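Local coordinates for protein DNA alpha-glucosyltransferase (PDB 1XV5) that is a bacteriophage T4 glycosyltransferase of the GT-B clan that holds uridine-5'-diphosphate between its two Rossmann-like domains, at residues A[174-179]-A[384-389]; A[293-298]-A[305-310]; A[300-305]-A[327-332]; A[320-325]-A[344-349]. One frame throughout, in Å; residues are numbered along the deposited sequence.

Contact 1 (A[174-179]-A[384-389]); sequences NFQPPM and QHQDSS
Gln-386 reaches over from the break between helices 368-386 and 388-399 to grip the loop at Gln-176 and Pro-177. In this GT-B fold the loop leads out of the N-terminal domain after strand 172-174, the last of its Rossmann-like sheet, and the contact ties it to the C-terminal helices. Gln-386 NE2 donates to Pro-177 O at 2.7 Å (N-H...O 156°); the carbonyl oxygen lies close to the amide plane, although NE2 sits well above the carbonyl plane. At the other end of the amide, OE1 accepts from Leu-306 N, and the two bonds fix the rotation of the group. Alongside it, Gln-176 CB packs 3.8 Å from Gln-386 CD.

Met-179 contributes mainly through its backbone, since its CB points away from 384-389, and the side chain packs on helices 17-30 and 308-316. Its carbonyl O receives Ser-388 N at 3.0 Å and has Asp-387 CA 3.4 Å away in a C-H...O contact; the Met-179 and Asp-387 backbones form a single isolated bridge. Pro-178 CB packs 3.6 Å from Ser-388 CA. Asp-387, the N-cap of the second helix, accepts from Ile-181 N through OD1, and its OD2 takes Ser-389 N at 2.9 Å.

Contact 2 (A[293-298]-A[305-310]); sequences QLSKLN and SLEYTH. With UDP (uridine-5'-diphosphate), chain C.
The amide of Gln-293 lies flat over the imidazole of His-310, their planes 18° apart, with NE2 3.2 Å above the ring near its centre. Leu-306 CD2 covers the opposite face. Both ring nitrogens are engaged in the ring plane: ND1 accepts from Glu-307 N at 2.8 Å, almost straight at 173°, and NE2 meets a water 2.9 Å away that also lies within bonding distance of Gln-293 O and Ser-295 O, with more acceptors in reach than protons.

The stacked amide is itself pinned at both ends. Gln-293 NE2 donates to Thr-309 OG1 at 2.8 Å and to Glu-307 OE1 at 2.9 Å, the latter in the amide plane but well above the carboxylate plane, while Gln-293 OE1 receives Ser-295 N. Glu-307 OE1 takes a second bond on its syn lone pair, from Ser-295 OG at 2.6 Å. Because Thr-309 OG1 stands between its backbone N and carbonyl carbon (chi1 48°), it can face Gln-293 while CG2 turns toward the nucleotide.

Glu-307 is the N-cap of helix 308-316, whose first amides hold uridine-5'-diphosphate: Tyr-308 N to O1A and Thr-309 N to O2A, each 3.0 Å. With Glu-307 OE2 salt-bridged to Lys-210, also a ligand partner, the buried polar network is consistent with a second shell that positions the helix start, whose dipole would probably add to the attraction for the alpha-phosphate.

Contact 3 (A[300-305]-A[327-332]); sequences KYLQRS and GENLKF
Gln-303 and Lys-331 join the two backbones through one bond, Lys-331 N to Gln-303 O at 2.9 Å (160°), the donor lying nearly along the C=O axis where the chain has just left helix 324-329. Both segments belong to the C-terminal Rossmann-like domain of the GT-B fold: one in the loop between strand 288-293 and helix 308-316, the other at a helix end. Gln-303 O has further neighbours: Leu-330 CA in a C-H...O contact, and a water placed between it and Asn-329 O, with more acceptors in reach than protons. That water accepts from Lys-331 NZ at 2.9 Å; a turn at the last torsion of the lysine (chi4 70°) brings NZ there.

Side-chain packing centres on Leu-330, whose CD2 lies 3.7 Å from Leu-302 CB and 3.6 Å from Ser-305 O. Beside it, Leu-302 CD1 rests 3.7 Å from Asn-329 CB. The polar ends of Gln-303 and Arg-304 find partners beyond the two segments: Gln-303 OE1 accepts from Asp-143 N, and Arg-304 pairs with Glu-394, tying the loop to the N-terminal domain and the C-terminal helix. The arginine stem still touches the contact, with CG 3.6 Å from Lys-331 O.

Contact 4 (A[320-325]-A[344-349]); sequences PVFWKS and SGIIWF
Phe-322 O takes the shortest polar bond of this contact, from Phe-349 N at 2.7 Å, and Trp-348 CA adds a C-H...O approach to the same oxygen. The two strands, 319-323 and 347-349, run parallel at the edge of the C-terminal Rossmann-like sheet, joined in a beta-alpha-beta unit through helix 324-329. Pro-320 O accepts from Ile-347 N at 2.9 Å. Ile-347 O in turn accepts from Phe-322 N, and Phe-349 O closes the series by taking Lys-324 N at 3.0 Å, already in the first turn of the helix. The alternation of bonds from strand to strand is that of parallel pairing.

Side chains divide between the faces accordingly. On one, Phe-322 directs a ring edge toward the face of the Trp-348 indole in an offset edge-to-face pair, planes 68° apart, and its CB comes 3.5 Å from Trp-348 CZ3. Ile-346 CG2 lies over the face of the six-membered ring of Trp-348, sharing that face with the Phe-322 ring and touching Phe-322 CD2; His-310, on helix 308-316, meets the Phe-322 ring edge-to-face.

The other face carries Val-321, Ile-347, Trp-323 and Phe-349, and Ile-347 packs there on helix 354-365. Phe-349 CG lies opposite the backbone N (chi1 -172°), which sets its ring beside the Trp-323 indole, rim to rim, planes 20° apart, with Phe-349 CD1 3.7 Å from Trp-323 CZ3. Val-321 CG1 fits at the phenylalanine's edge, 3.9 Å from Phe-349 CB.

Contacts 1, 2 and 4 are buried, whereas contact 3 is partly exposed and relies on one backbone bond, a water and a leucine pair. Contact 4 is sheet pairing with aromatic packing, its centre about 17 Å from the chain centre; contact 2, centred about 8 Å from it, is a polar network beside the nucleotide. The two adjoin through Gln-293 N and Val-321 O. Contacts 2 and 3 share Ser-305, and contacts 3 and 4 both use helix 324-329. Contact 1 encloses the other three along the chain and joins the loop after strand 172-174 to the C-terminal helices: Pro-178 O meets Tyr-308 OH of contact 2, and His-385 NE2 meets Lys-331 O of contact 3.

Contact 1 (A[174-179]-A[384-389])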
# COMPACT_ATOMS: atom_id res chain seq x y z
N ASN A 174 -15.72 1.10 5.33
CA ASN A 174 -14.31 1.39 5.51
C ASN A 174 -13.57 0.06 5.58
O ASN A 174 -14.13 -0.96 5.98
CB ASN A 174 -14.08 2.16 6.80
CG ASN A 174 -12.63 2.51 7.01
OD1 ASN A 174 -11.91 1.85 7.77
ND2 ASN A 174 -12.17 3.55 6.31
N PHE A 175 -12.30 0.07 5.18
CA PHE A 175 -11.48 -1.12 5.23
C PHE A 175 -10.03 -0.71 5.40
O PHE A 175 -9.66 0.44 5.15
CB PHE A 175 -11.62 -1.94 3.93
CG PHE A 175 -10.68 -1.50 2.83
CD1 PHE A 175 -9.50 -2.20 2.58
CD2 PHE A 175 -10.98 -0.39 2.05
CE1 PHE A 175 -8.63 -1.80 1.57
CE2 PHE A 175 -10.12 0.02 1.03
CZ PHE A 175 -8.94 -0.69 0.79
N GLN A 176 -9.21 -1.65 5.86
CA GLN A 176 -7.78 -1.43 6.02
C GLN A 176 -7.13 -2.48 5.12
O GLN A 176 -7.64 -3.59 5.01
CB GLN A 176 -7.31 -1.72 7.45
CG GLN A 176 -7.89 -0.83 8.52
CD GLN A 176 -7.52 -1.33 9.90
OE1 GLN A 176 -6.37 -1.22 10.33
NE2 GLN A 176 -8.50 -1.89 10.60
N PRO A 177 -6.02 -2.13 4.45
CA PRO A 177 -5.33 -3.08 3.57
C PRO A 177 -4.48 -3.99 4.47
O PRO A 177 -3.43 -3.57 4.97
CB PRO A 177 -4.50 -2.17 2.68
CG PRO A 177 -4.15 -1.03 3.59
CD PRO A 177 -5.43 -0.78 4.35
N PRO A 178 -4.92 -5.24 4.69
CA PRO A 178 -4.22 -6.20 5.54
C PRO A 178 -3.04 -6.95 4.95
O PRO A 178 -2.92 -7.12 3.74
CB PRO A 178 -5.33 -7.19 5.95
CG PRO A 178 -6.61 -6.68 5.25
CD PRO A 178 -6.10 -5.87 4.09
N MET A 179 -2.17 -7.41 5.85
CA MET A 179 -1.00 -8.19 5.47
C MET A 179 -0.81 -9.25 6.54
O MET A 179 -1.15 -9.03 7.70
CB MET A 179 0.24 -7.29 5.42
CG MET A 179 1.51 -8.03 5.06
SD MET A 179 2.90 -6.90 4.89
CE MET A 179 3.62 -7.00 6.54
N GLN A 384 -1.75 -6.27 15.89
CA GLN A 384 -3.09 -6.04 16.43
C GLN A 384 -3.87 -5.06 15.57
O GLN A 384 -5.08 -5.18 15.41
CB GLN A 384 -2.99 -5.49 17.86
CG GLN A 384 -2.53 -6.51 18.89
CD GLN A 384 -3.59 -7.57 19.15
OE1 GLN A 384 -3.29 -8.65 19.65
NE2 GLN A 384 -4.83 -7.25 18.83
N HIS A 385 -3.17 -4.09 15.00
CA HIS A 385 -3.85 -3.09 14.19
C HIS A 385 -4.27 -3.50 12.79
O HIS A 385 -5.38 -3.17 12.36
CB HIS A 385 -2.99 -1.83 14.07
CG HIS A 385 -3.68 -0.71 13.35
ND1 HIS A 385 -3.27 -0.25 12.11
CD2 HIS A 385 -4.77 0.01 13.67
CE1 HIS A 385 -4.09 0.70 11.70
NE2 HIS A 385 -5.01 0.88 12.63
N GLN A 386 -3.42 -4.24 12.08
CA GLN A 386 -3.75 -4.56 10.70
C GLN A 386 -3.39 -5.93 10.14
O GLN A 386 -3.22 -6.08 8.93
CB GLN A 386 -3.14 -3.45 9.82
CG GLN A 386 -3.93 -3.09 8.57
CD GLN A 386 -3.59 -1.70 8.06
OE1 GLN A 386 -3.72 -0.71 8.78
NE2 GLN A 386 -3.14 -1.61 6.81
N ASP A 387 -3.26 -6.95 10.99
CA ASP A 387 -2.94 -8.28 10.48
C ASP A 387 -4.14 -8.82 9.70
O ASP A 387 -5.29 -8.54 10.04
CB ASP A 387 -2.61 -9.25 11.61
CG ASP A 387 -2.11 -10.59 11.09
OD1 ASP A 387 -0.94 -10.67 10.63
OD2 ASP A 387 -2.88 -11.58 11.12
N SER A 388 -3.88 -9.61 8.66
CA SER A 388 -4.94 -10.20 7.85
C SER A 388 -5.94 -11.01 8.68
O SER A 388 -7.13 -11.03 8.37
CB SER A 388 -4.34 -11.10 6.77
OG SER A 388 -3.56 -10.36 5.85
N SER A 389 -5.45 -11.68 9.71
CA SER A 389 -6.31 -12.51 10.55
C SER A 389 -7.48 -11.73 11.14
O SER A 389 -8.54 -12.29 11.40
CB SER A 389 -5.50 -13.18 11.67
OG SER A 389 -5.02 -12.23 12.61

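Contact 2 (A[293-298]-A[305-310])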
# COMPACT_ATOMS: atom_id res chain seq x y z
N GLN A 293 9.02 5.44 6.97
CA GLN A 293 7.83 5.47 6.14
C GLN A 293 7.24 6.80 6.55
O GLN A 293 6.61 6.92 7.61
CB GLN A 293 6.89 4.31 6.50
CG GLN A 293 6.02 3.86 5.33
CD GLN A 293 4.89 4.82 5.04
OE1 GLN A 293 4.91 5.98 5.45
NE2 GLN A 293 3.89 4.34 4.31
N LEU A 294 7.46 7.82 5.73
CA LEU A 294 7.02 9.16 6.05
C LEU A 294 5.81 9.69 5.30
O LEU A 294 5.72 10.89 5.03
CB LEU A 294 8.21 10.11 5.89
CG LEU A 294 9.47 9.68 6.65
CD1 LEU A 294 10.62 10.64 6.34
CD2 LEU A 294 9.20 9.62 8.15
N SER A 295 4.88 8.81 4.96
CA SER A 295 3.68 9.25 4.26
C SER A 295 2.95 10.27 5.13
O SER A 295 2.83 10.10 6.35
CB SER A 295 2.77 8.06 3.95
OG SER A 295 3.34 7.29 2.90
N LYS A 296 2.47 11.32 4.49
CA LYS A 296 1.80 12.42 5.19
C LYS A 296 0.52 12.86 4.50
O LYS A 296 0.32 14.05 4.22
CB LYS A 296 2.77 13.60 5.27
CG LYS A 296 3.39 13.95 3.91
CD LYS A 296 4.78 14.55 4.05
CE LYS A 296 4.74 15.87 4.80
NZ LYS A 296 6.10 16.42 4.99
N LEU A 297 -0.36 11.90 4.23
CA LEU A 297 -1.64 12.20 3.59
C LEU A 297 -2.45 13.17 4.42
O LEU A 297 -2.35 13.19 5.65
CB LEU A 297 -2.46 10.92 3.39
CG LEU A 297 -1.99 9.93 2.33
CD1 LEU A 297 -2.78 8.63 2.46
CD2 LEU A 297 -2.18 10.53 0.94
N ASN A 298 -3.26 13.98 3.75
CA ASN A 298 -4.12 14.91 4.47
C ASN A 298 -5.08 14.07 5.31
O ASN A 298 -5.45 12.96 4.93
CB ASN A 298 -4.91 15.78 3.49
CG ASN A 298 -5.84 16.74 4.20
OD1 ASN A 298 -6.89 16.35 4.72
ND2 ASN A 298 -5.46 18.02 4.23
N SER A 305 -6.44 3.02 8.02
CA SER A 305 -5.45 2.39 7.15
C SER A 305 -4.00 2.86 7.16
O SER A 305 -3.70 4.00 6.81
CB SER A 305 -5.95 2.44 5.70
OG SER A 305 -7.23 1.86 5.58
N LEU A 306 -3.11 1.96 7.57
CA LEU A 306 -1.68 2.24 7.48
C LEU A 306 -1.43 1.65 6.10
O LEU A 306 -2.31 0.98 5.54
CB LEU A 306 -0.87 1.47 8.52
CG LEU A 306 -0.71 2.14 9.89
CD1 LEU A 306 0.03 1.20 10.83
CD2 LEU A 306 0.04 3.47 9.74
N GLU A 307 -0.26 1.90 5.53
CA GLU A 307 0.07 1.37 4.21
C GLU A 307 0.93 0.13 4.36
O GLU A 307 1.44 -0.15 5.45
CB GLU A 307 0.81 2.44 3.41
CG GLU A 307 -0.03 3.67 3.17
CD GLU A 307 0.72 4.74 2.42
OE1 GLU A 307 1.49 5.49 3.05
OE2 GLU A 307 0.55 4.82 1.19
N TYR A 308 1.10 -0.61 3.28
CA TYR A 308 1.91 -1.82 3.35
C TYR A 308 3.34 -1.55 3.79
O TYR A 308 3.90 -2.31 4.57
CB TYR A 308 1.87 -2.57 2.02
CG TYR A 308 0.59 -3.35 1.87
CD1 TYR A 308 -0.37 -2.99 0.93
CD2 TYR A 308 0.30 -4.41 2.74
CE1 TYR A 308 -1.59 -3.66 0.85
CE2 TYR A 308 -0.92 -5.08 2.67
CZ TYR A 308 -1.86 -4.70 1.73
OH TYR A 308 -3.07 -5.36 1.70
N THR A 309 3.94 -0.47 3.30
CA THR A 309 5.31 -0.17 3.71
C THR A 309 5.37 0.08 5.22
O THR A 309 6.39 -0.19 5.84
CB THR A 309 5.91 1.03 2.95
OG1 THR A 309 4.99 2.12 2.94
CG2 THR A 309 6.24 0.63 1.51
N HIS A 310 4.29 0.59 5.80
CA HIS A 310 4.25 0.81 7.25
C HIS A 310 4.35 -0.56 7.93
O HIS A 310 5.19 -0.79 8.80
CB HIS A 310 2.91 1.42 7.70
CG HIS A 310 2.79 2.90 7.46
ND1 HIS A 310 1.75 3.44 6.73
CD2 HIS A 310 3.50 3.94 7.94
CE1 HIS A 310 1.83 4.76 6.78
NE2 HIS A 310 2.88 5.09 7.50
N1 UDP C . 6.86 -2.22 -3.33
C2 UDP C . 7.75 -3.11 -3.90
N3 UDP C . 8.69 -2.54 -4.73
C4 UDP C . 8.82 -1.19 -5.02
C5 UDP C . 7.87 -0.34 -4.38
C6 UDP C . 6.94 -0.87 -3.58
O2 UDP C . 7.72 -4.31 -3.68
O4 UDP C . 9.72 -0.83 -5.79
C1' UDP C . 5.82 -2.77 -2.45
C2' UDP C . 5.85 -2.24 -1.02
O2' UDP C . 6.82 -2.91 -0.25
C3' UDP C . 4.41 -2.53 -0.61
C4' UDP C . 3.64 -2.15 -1.87
O4' UDP C . 4.57 -2.38 -2.97
O3' UDP C . 4.26 -3.93 -0.36
C5' UDP C . 3.16 -0.71 -1.92
O5' UDP C . 1.99 -0.57 -1.12
PA UDP C . 1.78 0.65 -0.11
O1A UDP C . 0.46 0.42 0.51
O2A UDP C . 2.98 0.78 0.75
O3A UDP C . 1.72 1.99 -1.05
PB UDP C . 1.17 2.24 -2.58
O1B UDP C . 0.59 3.60 -2.60
O2B UDP C . 2.26 1.89 -3.52
O3B UDP C . -0.01 1.18 -2.75
O HOH W 1 3.95 7.80 7.89

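Contact 3 (A[300-305]-A[327-332])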
# COMPACT_ATOMS: atom_id res chain seq x y z
N LYS A 300 -8.17 14.00 5.77
CA LYS A 300 -9.39 13.50 5.12
C LYS A 300 -9.26 12.08 4.57
O LYS A 300 -10.25 11.36 4.50
CB LYS A 300 -9.79 14.44 3.98
CG LYS A 300 -8.75 14.52 2.88
CD LYS A 300 -9.00 15.67 1.93
CE LYS A 300 -10.20 15.44 1.05
NZ LYS A 300 -10.34 16.55 0.07
N TYR A 301 -8.05 11.70 4.18
CA TYR A 301 -7.81 10.38 3.61
C TYR A 301 -7.46 9.32 4.65
O TYR A 301 -7.36 8.14 4.32
CB TYR A 301 -6.65 10.44 2.60
CG TYR A 301 -6.83 11.45 1.50
CD1 TYR A 301 -7.85 11.30 0.55
CD2 TYR A 301 -6.01 12.57 1.41
CE1 TYR A 301 -8.04 12.24 -0.46
CE2 TYR A 301 -6.19 13.52 0.40
CZ TYR A 301 -7.21 13.35 -0.52
OH TYR A 301 -7.42 14.30 -1.51
N LEU A 302 -7.30 9.74 5.90
CA LEU A 302 -6.90 8.82 6.95
C LEU A 302 -7.98 8.45 7.96
O LEU A 302 -8.58 9.32 8.59
CB LEU A 302 -5.70 9.40 7.70
CG LEU A 302 -4.47 9.67 6.82
CD1 LEU A 302 -3.44 10.48 7.60
CD2 LEU A 302 -3.86 8.35 6.35
N GLN A 303 -8.22 7.15 8.12
CA GLN A 303 -9.20 6.65 9.08
C GLN A 303 -8.51 5.59 9.94
O GLN A 303 -8.15 5.87 11.09
CB GLN A 303 -10.43 6.07 8.36
CG GLN A 303 -11.62 5.83 9.29
CD GLN A 303 -12.95 5.80 8.56
OE1 GLN A 303 -13.19 6.61 7.66
NE2 GLN A 303 -13.83 4.89 8.95
N ARG A 304 -8.31 4.39 9.40
CA ARG A 304 -7.64 3.31 10.13
C ARG A 304 -6.52 2.68 9.30
O ARG A 304 -5.73 1.90 9.82
CB ARG A 304 -8.62 2.17 10.47
CG ARG A 304 -9.72 2.50 11.47
CD ARG A 304 -10.59 1.25 11.71
NE ARG A 304 -11.22 0.78 10.48
CZ ARG A 304 -11.76 -0.42 10.32
NH1 ARG A 304 -12.32 -0.76 9.16
NH2 ARG A 304 -11.74 -1.30 11.32
N SER A 305 -6.44 3.02 8.02
CA SER A 305 -5.45 2.39 7.15
C SER A 305 -4.00 2.86 7.16
O SER A 305 -3.70 4.00 6.81
CB SER A 305 -5.95 2.44 5.70
OG SER A 305 -7.23 1.86 5.58
N GLY A 327 0.24 9.29 12.39
CA GLY A 327 -0.12 8.50 13.55
C GLY A 327 -1.22 9.18 14.34
O GLY A 327 -2.09 8.52 14.92
N GLU A 328 -1.19 10.51 14.37
CA GLU A 328 -2.20 11.28 15.09
C GLU A 328 -3.56 11.23 14.39
O GLU A 328 -4.60 11.27 15.04
CB GLU A 328 -1.76 12.75 15.22
CG GLU A 328 -0.60 12.97 16.18
CD GLU A 328 -0.08 14.40 16.16
OE1 GLU A 328 0.67 14.76 17.08
OE2 GLU A 328 -0.42 15.15 15.22
N ASN A 329 -3.53 11.13 13.06
CA ASN A 329 -4.74 11.12 12.25
C ASN A 329 -5.36 9.74 12.03
O ASN A 329 -6.48 9.64 11.53
CB ASN A 329 -4.46 11.75 10.88
CG ASN A 329 -4.09 13.22 10.98
OD1 ASN A 329 -3.48 13.79 10.07
ND2 ASN A 329 -4.48 13.86 12.08
N LEU A 330 -4.63 8.69 12.39
CA LEU A 330 -5.14 7.33 12.22
C LEU A 330 -5.60 6.77 13.56
O LEU A 330 -5.03 7.09 14.60
CB LEU A 330 -4.06 6.42 11.63
CG LEU A 330 -3.78 6.57 10.14
CD1 LEU A 330 -2.58 5.74 9.76
CD2 LEU A 330 -5.01 6.15 9.34
N LYS A 331 -6.64 5.93 13.52
CA LYS A 331 -7.18 5.32 14.72
C LYS A 331 -6.90 3.82 14.80
O LYS A 331 -7.05 3.09 13.82
CB LYS A 331 -8.69 5.55 14.79
CG LYS A 331 -9.10 7.01 14.90
CD LYS A 331 -10.60 7.14 15.11
CE LYS A 331 -11.04 8.59 15.19
NZ LYS A 331 -10.94 9.29 13.88
N PHE A 332 -6.49 3.38 15.98
CA PHE A 332 -6.16 1.98 16.26
C PHE A 332 -7.39 1.11 16.04
O PHE A 332 -8.48 1.42 16.51
CB PHE A 332 -5.68 1.89 17.72
CG PHE A 332 -5.08 0.57 18.11
CD1 PHE A 332 -4.43 -0.24 17.18
CD2 PHE A 332 -5.10 0.17 19.44
CE1 PHE A 332 -3.80 -1.42 17.57
CE2 PHE A 332 -4.48 -1.01 19.85
CZ PHE A 332 -3.82 -1.81 18.91
O HOH W 2 -8.91 8.69 11.84

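Contact 4 (A[320-325]-A[344-349])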
# COMPACT_ATOMS: atom_id res chain seq x y z
N PRO A 320 10.38 1.00 13.40
CA PRO A 320 9.62 1.85 12.49
C PRO A 320 9.67 3.33 12.85
O PRO A 320 9.46 3.70 14.00
CB PRO A 320 8.19 1.31 12.60
CG PRO A 320 8.36 -0.09 13.11
CD PRO A 320 9.49 0.06 14.10
N VAL A 321 9.94 4.16 11.86
CA VAL A 321 9.95 5.60 12.06
C VAL A 321 8.86 6.10 11.11
O VAL A 321 9.03 6.06 9.89
CB VAL A 321 11.32 6.21 11.69
CG1 VAL A 321 11.27 7.73 11.87
CG2 VAL A 321 12.42 5.61 12.57
N PHE A 322 7.73 6.53 11.68
CA PHE A 322 6.58 7.01 10.91
C PHE A 322 6.35 8.51 11.07
O PHE A 322 6.80 9.11 12.04
CB PHE A 322 5.29 6.31 11.35
CG PHE A 322 5.25 4.81 11.12
CD1 PHE A 322 6.18 4.17 10.30
CD2 PHE A 322 4.24 4.05 11.71
CE1 PHE A 322 6.09 2.79 10.07
CE2 PHE A 322 4.14 2.68 11.48
CZ PHE A 322 5.07 2.04 10.66
N TRP A 323 5.61 9.09 10.13
CA TRP A 323 5.28 10.51 10.16
C TRP A 323 4.30 10.75 11.32
O TRP A 323 3.23 10.15 11.37
CB TRP A 323 4.64 10.93 8.83
CG TRP A 323 4.40 12.40 8.69
CD1 TRP A 323 3.20 13.04 8.74
CD2 TRP A 323 5.38 13.40 8.44
NE1 TRP A 323 3.37 14.39 8.54
CE2 TRP A 323 4.71 14.64 8.35
CE3 TRP A 323 6.78 13.38 8.28
CZ2 TRP A 323 5.38 15.85 8.11
CZ3 TRP A 323 7.44 14.58 8.04
CH2 TRP A 323 6.74 15.80 7.96
N LYS A 324 4.69 11.62 12.25
CA LYS A 324 3.86 11.92 13.41
C LYS A 324 2.39 12.23 13.14
O LYS A 324 1.50 11.58 13.72
CB LYS A 324 4.48 13.08 14.20
CG LYS A 324 3.77 13.37 15.53
CD LYS A 324 4.42 14.55 16.24
CE LYS A 324 3.80 14.77 17.62
NZ LYS A 324 4.36 15.96 18.31
N SER A 325 2.11 13.20 12.28
CA SER A 325 0.73 13.57 12.00
C SER A 325 -0.10 12.42 11.46
O SER A 325 -1.31 12.37 11.68
CB SER A 325 0.65 14.76 11.04
OG SER A 325 0.92 14.37 9.70
N SER A 344 3.89 2.05 21.58
CA SER A 344 4.04 1.07 20.52
C SER A 344 5.45 0.75 20.05
O SER A 344 5.64 -0.21 19.30
CB SER A 344 3.24 1.55 19.31
OG SER A 344 3.79 2.76 18.83
N GLY A 345 6.44 1.53 20.47
CA GLY A 345 7.80 1.28 20.03
C GLY A 345 8.10 2.03 18.75
O GLY A 345 9.25 2.14 18.33
N ILE A 346 7.05 2.57 18.12
CA ILE A 346 7.21 3.32 16.88
C ILE A 346 7.79 4.70 17.19
O ILE A 346 7.39 5.34 18.17
CB ILE A 346 5.85 3.52 16.17
CG1 ILE A 346 5.31 2.17 15.69
CG2 ILE A 346 6.01 4.51 15.01
CD1 ILE A 346 3.84 2.19 15.31
N ILE A 347 8.74 5.14 16.38
CA ILE A 347 9.32 6.47 16.56
C ILE A 347 8.54 7.40 15.65
O ILE A 347 8.52 7.21 14.43
CB ILE A 347 10.81 6.48 16.17
CG1 ILE A 347 11.60 5.61 17.15
CG2 ILE A 347 11.34 7.92 16.15
CD1 ILE A 347 13.09 5.51 16.87
N TRP A 348 7.86 8.38 16.24
CA TRP A 348 7.07 9.31 15.44
C TRP A 348 7.87 10.52 14.99
O TRP A 348 8.08 11.47 15.75
CB TRP A 348 5.81 9.73 16.21
CG TRP A 348 4.93 8.56 16.56
CD1 TRP A 348 4.81 7.95 17.78
CD2 TRP A 348 4.07 7.83 15.66
NE1 TRP A 348 3.93 6.88 17.69
CE2 TRP A 348 3.47 6.79 16.41
CE3 TRP A 348 3.76 7.96 14.30
CZ2 TRP A 348 2.58 5.88 15.83
CZ3 TRP A 348 2.87 7.05 13.73
CH2 TRP A 348 2.29 6.03 14.50
N PHE A 349 8.32 10.46 13.74
CA PHE A 349 9.11 11.51 13.11
C PHE A 349 8.39 12.85 13.22
O PHE A 349 7.28 13.00 12.73
CB PHE A 349 9.32 11.14 11.64
CG PHE A 349 10.29 12.04 10.92
CD1 PHE A 349 9.89 13.29 10.46
CD2 PHE A 349 11.59 11.62 10.68
CE1 PHE A 349 10.78 14.11 9.77
CE2 PHE A 349 12.49 12.43 9.99
CZ PHE A 349 12.08 13.68 9.53